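PDB 4QHR: alanine racemase from Acinetobacter baumannii, which works as a dimeric enzyme of the alanine racemase family, pairing an N-terminal TIM-barrel domain with a C-terminal domain built largely of beta strands. Local coordinates for residues Ala58-Gly63 with Met87-Glu92; Tyr273-Pro278 with Ser349-Gln354; Lys283-Ala288 with Cys294-Arg299. All coordinates share one frame; numbering follows the deposited sequence.

Interaction 1 (Ala58-Gly63 with Met87-Glu92)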
loop_
_atom_site.group_PDB
_atom_site.type_symbol
_atom_site.label_atom_id
_atom_site.label_comp_id
_atom_site.label_asym_id
_atom_site.label_seq_id
_atom_site.Cartn_x
_atom_site.Cartn_y
_atom_site.Cartn_z
ATOM N N ALA A 58 -8.385 -12.175 -10.801
ATOM C CA ALA A 58 -7.058 -12.802 -10.856
ATOM C C ALA A 58 -7.056 -14.235 -10.304
ATOM O O ALA A 58 -6.183 -15.032 -10.645
ATOM C CB ALA A 58 -6.057 -11.954 -10.136
ATOM N N CYS A 59 -8.020 -14.582 -9.454
ATOM C CA CYS A 59 -7.994 -15.905 -8.840
ATOM C C CYS A 59 -9.360 -16.333 -8.344
ATOM O O CYS A 59 -10.310 -15.526 -8.224
ATOM C CB CYS A 59 -6.951 -15.990 -7.703
ATOM S SG CYS A 59 -7.223 -14.780 -6.372
ATOM N N LEU A 60 -9.447 -17.618 -8.011
ATOM C CA LEU A 60 -10.718 -18.181 -7.543
ATOM C C LEU A 60 -11.287 -17.414 -6.360
ATOM O O LEU A 60 -12.506 -17.203 -6.267
ATOM C CB LEU A 60 -10.490 -19.625 -7.097
ATOM C CG LEU A 60 -11.666 -20.448 -6.585
ATOM C CD1 LEU A 60 -12.615 -20.710 -7.750
ATOM C CD2 LEU A 60 -11.137 -21.752 -5.997
ATOM N N GLN A 61 -10.424 -17.060 -5.415
ATOM C CA GLN A 61 -10.883 -16.435 -4.186
ATOM C C GLN A 61 -11.598 -15.100 -4.470
ATOM O O GLN A 61 -12.626 -14.826 -3.842
ATOM C CB GLN A 61 -9.769 -16.271 -3.156
ATOM C CG GLN A 61 -10.156 -15.401 -1.961
ATOM C CD GLN A 61 -11.402 -15.891 -1.245
ATOM O OE1 GLN A 61 -11.503 -17.067 -0.892
ATOM N NE2 GLN A 61 -12.353 -14.991 -1.014
ATOM N N GLU A 62 -11.063 -14.286 -5.375
ATOM C CA GLU A 62 -11.753 -13.075 -5.845
ATOM C C GLU A 62 -13.115 -13.379 -6.465
ATOM O O GLU A 62 -14.078 -12.657 -6.258
ATOM C CB GLU A 62 -10.881 -12.251 -6.827
ATOM C CG GLU A 62 -9.708 -11.615 -6.131
ATOM C CD GLU A 62 -8.709 -10.882 -7.051
ATOM O OE1 GLU A 62 -8.782 -10.998 -8.280
ATOM O OE2 GLU A 62 -7.848 -10.195 -6.494
ATOM N N GLY A 63 -13.202 -14.459 -7.239
ATOM C CA GLY A 63 -14.473 -14.862 -7.752
ATOM C C GLY A 63 -15.459 -15.312 -6.679
ATOM O O GLY A 63 -16.623 -14.970 -6.748
ATOM N N MET A 87 -10.833 -26.787 -9.678
ATOM C CA MET A 87 -11.748 -27.086 -10.771
ATOM C C MET A 87 -13.214 -27.344 -10.372
ATOM O O MET A 87 -14.103 -26.763 -11.008
ATOM C CB MET A 87 -11.227 -28.255 -11.652
ATOM C CG MET A 87 -9.997 -27.867 -12.483
ATOM S SD MET A 87 -10.265 -26.466 -13.595
ATOM C CE MET A 87 -11.525 -27.155 -14.639
ATOM N N PRO A 88 -13.464 -28.184 -9.357
ATOM C CA PRO A 88 -14.875 -28.447 -8.973
ATOM C C PRO A 88 -15.575 -27.197 -8.513
ATOM O O PRO A 88 -16.776 -27.023 -8.792
ATOM C CB PRO A 88 -14.767 -29.474 -7.823
ATOM C CG PRO A 88 -13.450 -30.127 -8.003
ATOM C CD PRO A 88 -12.531 -29.086 -8.638
ATOM N N VAL A 89 -14.834 -26.317 -7.823
ATOM C CA VAL A 89 -15.393 -25.058 -7.281
ATOM C C VAL A 89 -15.718 -24.074 -8.407
ATOM O O VAL A 89 -16.820 -23.534 -8.482
ATOM C CB VAL A 89 -14.426 -24.366 -6.302
ATOM C CG1 VAL A 89 -15.035 -23.093 -5.740
ATOM C CG2 VAL A 89 -14.028 -25.314 -5.159
ATOM N N ALA A 90 -14.760 -23.887 -9.305
ATOM C CA ALA A 90 -14.974 -23.110 -10.512
ATOM C C ALA A 90 -16.189 -23.559 -11.296
ATOM O O ALA A 90 -17.006 -22.749 -11.692
ATOM C CB ALA A 90 -13.724 -23.139 -11.407
ATOM N N ILE A 91 -16.323 -24.853 -11.521
ATOM C CA ILE A 91 -17.445 -25.376 -12.256
ATOM C C ILE A 91 -18.777 -25.114 -11.531
ATOM O O ILE A 91 -19.766 -24.691 -12.156
ATOM C CB ILE A 91 -17.219 -26.858 -12.549
ATOM C CG1 ILE A 91 -16.104 -27.032 -13.604
ATOM C CG2 ILE A 91 -18.466 -27.517 -13.006
ATOM C CD1 ILE A 91 -15.502 -28.443 -13.555
ATOM N N GLU A 92 -18.782 -25.299 -10.225
ATOM C CA GLU A 92 -20.006 -25.197 -9.418
ATOM C C GLU A 92 -20.479 -23.745 -9.367
ATOM O O GLU A 92 -21.678 -23.458 -9.478
ATOM C CB GLU A 92 -19.745 -25.754 -8.021
ATOM C CG GLU A 92 -20.798 -25.470 -6.952
ATOM C CD GLU A 92 -22.124 -26.184 -7.173
ATOM O OE1 GLU A 92 -23.116 -25.665 -6.630
ATOM O OE2 GLU A 92 -22.208 -27.243 -7.867
#
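L60 and V89 meet at about a right angle, the branched end of the leucine laid across one arm of the valine. With CG anti to the backbone N (chi1 -179°), L60 sends its fork outward from the first turn of helix 60-68. Both of its methyls reach the same carbon: CD1 is 3.9 Å from V89 CG1, and CD2 is 4.1 Å from the same V89 CG1. The CD1 methyl also reaches the neighbouring backbone, 4.1 Å from A90 N. A90 suits its place because a lone methyl lets the leucine come close to the helix, and that methyl rests on F95 and C97 of strand 95-99; F95 also touches L60. In the TIM-barrel domain the two helices follow successive parallel strands, 54-57 and 75-77, and L60 reaches from one helix to the other.

C59 is the N-cap of the first helix, and its carbonyl O takes the G63 N at 3.2 Å. In the same turn E62 folds back, and its OE1 accepts the backbone N of A58 at 2.8 Å, while OE2 binds A35 N and makes a salt bridge to R350 of the second subunit. Between the two segments the contact is apolar packing of L60 on V89 and on the A90 backbone, small in area and without a hydrogen bond, so it depends on fit rather than on bond direction.

Interaction 2 (Tyr273-Pro278 with Ser349-Gln354)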
loop_
_atom_site.group_PDB
_atom_site.type_symbol
_atom_site.label_atom_id
_atom_site.label_comp_id
_atom_site.label_asym_id
_atom_site.label_seq_id
_atom_site.Cartn_x
_atom_site.Cartn_y
_atom_site.Cartn_z
ATOM N N TYR A 273 2.518 7.291 4.362
ATOM C CA TYR A 273 2.654 6.049 3.639
ATOM C C TYR A 273 2.047 4.891 4.356
ATOM O O TYR A 273 1.797 3.889 3.719
ATOM C CB TYR A 273 4.077 5.739 3.148
ATOM C CG TYR A 273 5.075 5.586 4.279
ATOM C CD1 TYR A 273 5.180 4.427 5.003
ATOM C CD2 TYR A 273 5.952 6.637 4.583
ATOM C CE1 TYR A 273 6.125 4.303 6.040
ATOM C CE2 TYR A 273 6.885 6.521 5.565
ATOM C CZ TYR A 273 6.946 5.385 6.306
ATOM O OH TYR A 273 7.892 5.371 7.336
ATOM N N GLY A 274 1.774 5.039 5.659
ATOM C CA GLY A 274 1.026 4.049 6.432
ATOM C C GLY A 274 -0.434 3.966 6.065
ATOM O O GLY A 274 -1.119 2.979 6.440
ATOM N N ASP A 275 -0.925 4.993 5.356
ATOM C CA ASP A 275 -2.248 4.948 4.735
ATOM C C ASP A 275 -2.219 4.523 3.277
ATOM O O ASP A 275 -3.263 4.296 2.687
ATOM C CB ASP A 275 -2.887 6.303 4.790
ATOM C CG ASP A 275 -2.953 6.810 6.151
ATOM O OD1 ASP A 275 -3.907 6.362 6.833
ATOM O OD2 ASP A 275 -2.033 7.598 6.540
ATOM N N GLY A 276 -1.034 4.412 2.727
ATOM C CA GLY A 276 -0.849 4.133 1.310
ATOM C C GLY A 276 -0.608 5.372 0.460
ATOM O O GLY A 276 -0.544 5.259 -0.741
ATOM N N TYR A 277 -0.428 6.549 1.067
ATOM C CA TYR A 277 0.035 7.689 0.305
ATOM C C TYR A 277 1.542 7.523 0.017
ATOM O O TYR A 277 2.284 7.247 0.952
ATOM C CB TYR A 277 -0.215 8.963 1.097
ATOM C CG TYR A 277 0.015 10.235 0.296
ATOM C CD1 TYR A 277 -0.881 10.635 -0.687
ATOM C CD2 TYR A 277 1.109 11.011 0.509
ATOM C CE1 TYR A 277 -0.683 11.800 -1.422
ATOM C CE2 TYR A 277 1.312 12.199 -0.193
ATOM C CZ TYR A 277 0.422 12.580 -1.172
ATOM O OH TYR A 277 0.644 13.759 -1.873
ATOM N N PRO A 278 1.987 7.646 -1.258
ATOM C CA PRO A 278 3.345 7.221 -1.587
ATOM C C PRO A 278 4.387 8.159 -1.002
ATOM O O PRO A 278 4.114 9.345 -0.875
ATOM C CB PRO A 278 3.405 7.278 -3.113
ATOM C CG PRO A 278 2.025 7.453 -3.590
ATOM C CD PRO A 278 1.222 8.041 -2.468
ATOM N N SER A 349 -5.399 -0.414 5.008
ATOM C CA SER A 349 -6.726 -0.527 5.602
ATOM C C SER A 349 -7.033 0.649 6.545
ATOM O O SER A 349 -8.146 0.752 7.007
ATOM C CB SER A 349 -6.923 -1.829 6.398
ATOM O OG SER A 349 -5.970 -1.857 7.461
ATOM N N ARG A 350 -6.098 1.557 6.791
ATOM C CA ARG A 350 -6.339 2.610 7.796
ATOM C C ARG A 350 -7.433 3.617 7.339
ATOM O O ARG A 350 -8.392 3.869 8.112
ATOM C CB ARG A 350 -5.038 3.298 8.185
ATOM C CG ARG A 350 -5.276 4.373 9.232
ATOM C CD ARG A 350 -4.035 4.544 10.071
ATOM N NE ARG A 350 -2.993 5.176 9.267
ATOM C CZ ARG A 350 -1.758 5.434 9.668
ATOM N NH1 ARG A 350 -1.318 5.040 10.836
ATOM N NH2 ARG A 350 -0.941 6.050 8.841
ATOM N N PRO A 351 -7.332 4.169 6.108
ATOM C CA PRO A 351 -8.434 5.042 5.685
ATOM C C PRO A 351 -9.833 4.424 5.736
ATOM O O PRO A 351 -10.011 3.277 5.381
ATOM C CB PRO A 351 -8.046 5.415 4.232
ATOM C CG PRO A 351 -6.552 5.311 4.244
ATOM C CD PRO A 351 -6.294 4.102 5.071
ATOM N N VAL A 352 -10.823 5.211 6.149
ATOM C CA VAL A 352 -12.233 4.794 6.080
ATOM C C VAL A 352 -12.733 4.823 4.645
ATOM O O VAL A 352 -12.458 5.796 3.930
ATOM C CB VAL A 352 -13.129 5.692 6.981
ATOM C CG1 VAL A 352 -14.568 5.273 6.860
ATOM C CG2 VAL A 352 -12.681 5.526 8.421
ATOM N N ARG A 353 -13.425 3.758 4.213
ATOM C CA ARG A 353 -14.020 3.709 2.893
ATOM C C ARG A 353 -15.476 4.172 2.986
ATOM O O ARG A 353 -16.210 3.699 3.855
ATOM C CB ARG A 353 -14.000 2.313 2.314
ATOM C CG ARG A 353 -12.758 1.973 1.538
ATOM C CD ARG A 353 -11.480 2.018 2.365
ATOM N NE ARG A 353 -10.330 1.586 1.575
ATOM C CZ ARG A 353 -9.086 1.487 2.056
ATOM N NH1 ARG A 353 -8.803 1.805 3.335
ATOM N NH2 ARG A 353 -8.125 1.070 1.241
ATOM N N GLN A 354 -15.859 5.074 2.089
ATOM C CA GLN A 354 -17.227 5.593 1.964
ATOM C C GLN A 354 -17.708 5.561 0.510
ATOM O O GLN A 354 -17.112 6.211 -0.386
ATOM C CB GLN A 354 -17.277 7.043 2.504
ATOM C CG GLN A 354 -18.687 7.595 2.746
ATOM C CD GLN A 354 -18.734 9.054 3.265
ATOM O OE1 GLN A 354 -18.110 9.382 4.296
ATOM N NE2 GLN A 354 -19.528 9.948 2.567
#
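D275 and R350 bury the most surface here, joined by a two-pronged salt bridge. R350 grips the carboxylate side-on: NE donates its N-H to D275 OD1 at 2.9 Å, with a nearly straight N-H...O angle of 163°, and NH2 binds D275 OD2 at 3.0 Å. The two flat groups are not coplanar. Their planes lie 44° apart, and both nitrogens come from above the carboxylate, although OD1 stays close to the guanidinium plane. A bend in the arginine chain (chi3 71°) turns its head back over the loop. There G274 suits its place: without a side chain it lets R350 NH2 approach to 3.5 Å from G274 C, with G274 O over one face of the guanidinium.

The site lies in the beta-rich C-terminal domain, where the loop after strand 264-269 meets the start of strand 352-355, which runs parallel to strand 4-8. R2, next to that strand, forms another salt bridge with D275 OD2, which also accepts G272 N; two arginines thus share one carboxylate, which probably stabilises its negative charge. R350 NH1 pairs with D303 and with E62 of the second subunit, linking the cluster to the dimer interface.

P351, the third main contributor, lies against the foot of the aspartate, its CG 3.8 Å from D275 CB. The rigid, compact ring offers an apolar flank, which also touches V6 and F236.

Interaction 3 (Lys283-Ala288 with Cys294-Arg299)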
loop_
_atom_site.group_PDB
_atom_site.type_symbol
_atom_site.label_atom_id
_atom_site.label_comp_id
_atom_site.label_asym_id
_atom_site.label_seq_id
_atom_site.Cartn_x
_atom_site.Cartn_y
_atom_site.Cartn_z
ATOM N N LYS A 283 9.712 14.243 -8.704
ATOM C CA LYS A 283 9.400 15.610 -9.110
ATOM C C LYS A 283 8.521 16.099 -7.996
ATOM O O LYS A 283 8.047 15.284 -7.205
ATOM C CB LYS A 283 8.562 15.638 -10.402
ATOM C CG LYS A 283 8.862 14.534 -11.410
ATOM C CD LYS A 283 8.270 14.745 -12.811
ATOM C CE LYS A 283 6.902 15.433 -12.843
ATOM N NZ LYS A 283 6.535 15.798 -14.250
ATOM N N GLN A 284 8.228 17.394 -7.981
ATOM C CA GLN A 284 7.371 18.005 -6.961
ATOM C C GLN A 284 5.901 17.489 -7.068
ATOM O O GLN A 284 5.315 17.409 -8.160
ATOM C CB GLN A 284 7.419 19.533 -7.131
ATOM C CG GLN A 284 6.707 20.340 -6.048
ATOM C CD GLN A 284 7.051 21.838 -6.094
ATOM O OE1 GLN A 284 7.188 22.472 -7.185
ATOM N NE2 GLN A 284 7.172 22.437 -4.909
ATOM N N ASN A 285 5.308 17.172 -5.932
ATOM C CA ASN A 285 3.943 16.707 -5.886
ATOM C C ASN A 285 3.090 17.775 -5.198
ATOM O O ASN A 285 3.619 18.619 -4.446
ATOM C CB ASN A 285 3.885 15.374 -5.112
ATOM C CG ASN A 285 2.531 14.724 -5.217
ATOM O OD1 ASN A 285 1.889 14.815 -6.260
ATOM N ND2 ASN A 285 2.029 14.172 -4.097
ATOM N N PHE A 286 1.790 17.735 -5.464
ATOM C CA PHE A 286 0.839 18.694 -4.957
ATOM C C PHE A 286 -0.359 17.967 -4.368
ATOM O O PHE A 286 -0.658 16.836 -4.760
ATOM C CB PHE A 286 0.385 19.629 -6.094
ATOM C CG PHE A 286 1.514 20.451 -6.678
ATOM C CD1 PHE A 286 2.274 19.932 -7.679
ATOM C CD2 PHE A 286 1.813 21.723 -6.190
ATOM C CE1 PHE A 286 3.363 20.651 -8.204
ATOM C CE2 PHE A 286 2.875 22.453 -6.717
ATOM C CZ PHE A 286 3.659 21.894 -7.729
ATOM N N VAL A 287 -1.040 18.638 -3.446
ATOM C CA VAL A 287 -2.380 18.265 -3.024
ATOM C C VAL A 287 -3.372 19.374 -3.457
ATOM O O VAL A 287 -2.962 20.501 -3.793
ATOM C CB VAL A 287 -2.490 18.041 -1.535
ATOM C CG1 VAL A 287 -1.503 16.969 -1.082
ATOM C CG2 VAL A 287 -2.231 19.337 -0.729
ATOM N N ALA A 288 -4.659 19.073 -3.399
ATOM C CA ALA A 288 -5.692 20.034 -3.789
ATOM C C ALA A 288 -6.424 20.477 -2.540
ATOM O O ALA A 288 -6.900 19.634 -1.749
ATOM C CB ALA A 288 -6.639 19.412 -4.781
ATOM N N CYS A 294 -1.369 22.851 -3.708
ATOM C CA CYS A 294 -0.348 23.176 -2.734
ATOM C C CYS A 294 0.758 22.130 -2.723
ATOM O O CYS A 294 0.469 20.925 -2.629
ATOM C CB CYS A 294 -0.954 23.244 -1.333
ATOM S SG CYS A 294 -2.314 24.398 -1.239
ATOM N N PRO A 295 2.031 22.568 -2.808
ATOM C CA PRO A 295 3.101 21.608 -2.836
ATOM C C PRO A 295 3.303 20.853 -1.514
ATOM O O PRO A 295 3.135 21.406 -0.415
ATOM C CB PRO A 295 4.342 22.451 -3.150
ATOM C CG PRO A 295 4.002 23.824 -2.815
ATOM C CD PRO A 295 2.515 23.958 -2.896
ATOM N N VAL A 296 3.611 19.567 -1.656
ATOM C CA VAL A 296 4.023 18.723 -0.552
ATOM C C VAL A 296 5.506 19.057 -0.303
ATOM O O VAL A 296 6.304 19.098 -1.240
ATOM C CB VAL A 296 3.836 17.224 -0.910
ATOM C CG1 VAL A 296 4.322 16.332 0.205
ATOM C CG2 VAL A 296 2.402 16.927 -1.295
ATOM N N VAL A 297 5.871 19.322 0.947
ATOM C CA VAL A 297 7.212 19.783 1.267
ATOM C C VAL A 297 7.905 18.866 2.233
ATOM O O VAL A 297 7.280 18.361 3.207
ATOM C CB VAL A 297 7.261 21.233 1.796
ATOM C CG1 VAL A 297 6.729 22.146 0.703
ATOM C CG2 VAL A 297 6.449 21.452 3.065
ATOM N N GLY A 298 9.179 18.632 1.966
ATOM C CA GLY A 298 9.978 17.725 2.805
ATOM C C GLY A 298 9.479 16.281 2.666
ATOM O O GLY A 298 8.627 15.989 1.857
ATOM N N ARG A 299 9.978 15.366 3.482
ATOM C CA ARG A 299 9.595 13.964 3.329
ATOM C C ARG A 299 8.182 13.614 3.847
ATOM O O ARG A 299 7.627 14.219 4.826
ATOM C CB ARG A 299 10.607 13.052 4.037
ATOM C CG ARG A 299 11.952 12.997 3.300
ATOM C CD ARG A 299 12.769 11.800 3.724
ATOM N NE ARG A 299 14.113 11.833 3.139
ATOM C CZ ARG A 299 15.238 11.437 3.757
ATOM N NH1 ARG A 299 15.222 10.982 5.008
ATOM N NH2 ARG A 299 16.403 11.503 3.114
HETATM O O HOH W 1 6.765 16.733 -3.655
#
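A beta hairpin of the C-terminal domain, strands 286-289 and 292-297, provides this contact, and its two arms run antiparallel with a marked twist, 133° between the short segments. V287 and C294 form a hydrogen-bonded pair: V287 N donates to C294 O at 2.9 Å, and C294 N returns a bond to V287 O at 2.8 Å. Farther from the turn V296 N reaches N285 O, 2.9 Å away and almost straight at 171°.

Between these lies the non-hydrogen-bonded pair of F286 and P295. Proline suits this position because no N-H is needed from it toward the other arm. C294 O, which already takes V287 N, also has F286 CA at 3.2 Å in a CA-H...O contact. On the face that F286 and P295 share, the phenyl ring crosses the proline obliquely, with F286 CE2 3.9 Å from P295 CB. Q284, extended alongside P295 and pointing the same way, covers its outer side, Q284 NE2 lying 3.3 Å from P295 CB.

V287, on the face it shares with C294, meets V296 at about a right angle, V287 CG1 lying 3.9 Å from V296 CG2. With its CG2 anti to the carbonyl carbon, V296 also turns that methyl toward N285. Compact beta-branched side chains fit here, where the tip of Y277 also touches both valines. A water accepts N285 N at 2.7 Å and makes a weak bond to V296 O, extending the ladder past the last direct bond.

Around the hairpin, N285 OD1 is held by R327 while its side chain also packs on V332 and A335 of helix 329-335; V287 touches strands 305-308 and 319-321, A288 bonds through its backbone to E321, and strand 305-308 pairs with 292-297 through P295 and V297.

Overall arrangement
From the N terminus, interaction 1 comes first, closing a short loop within the TIM-barrel domain by setting helix 60-68 against helix 87-92. The chain then passes into the C-terminal domain, where interaction 2 closes a much longer loop, from 273-278 to the final strand. Interaction 3, the hairpin, opens and closes inside that loop; none of the three cross. Interactions 2 and 3 reach the same mixed sheet and touch directly, the Y277 hydroxyl lying against N285, V287 and V296. Interaction 1 stays apart, its centre about 29 Å from that of interaction 2 and about 43 Å from that of interaction 3. Both interactions 1 and 2 touch the second subunit, E62 of one subunit pairing with R350 of the other.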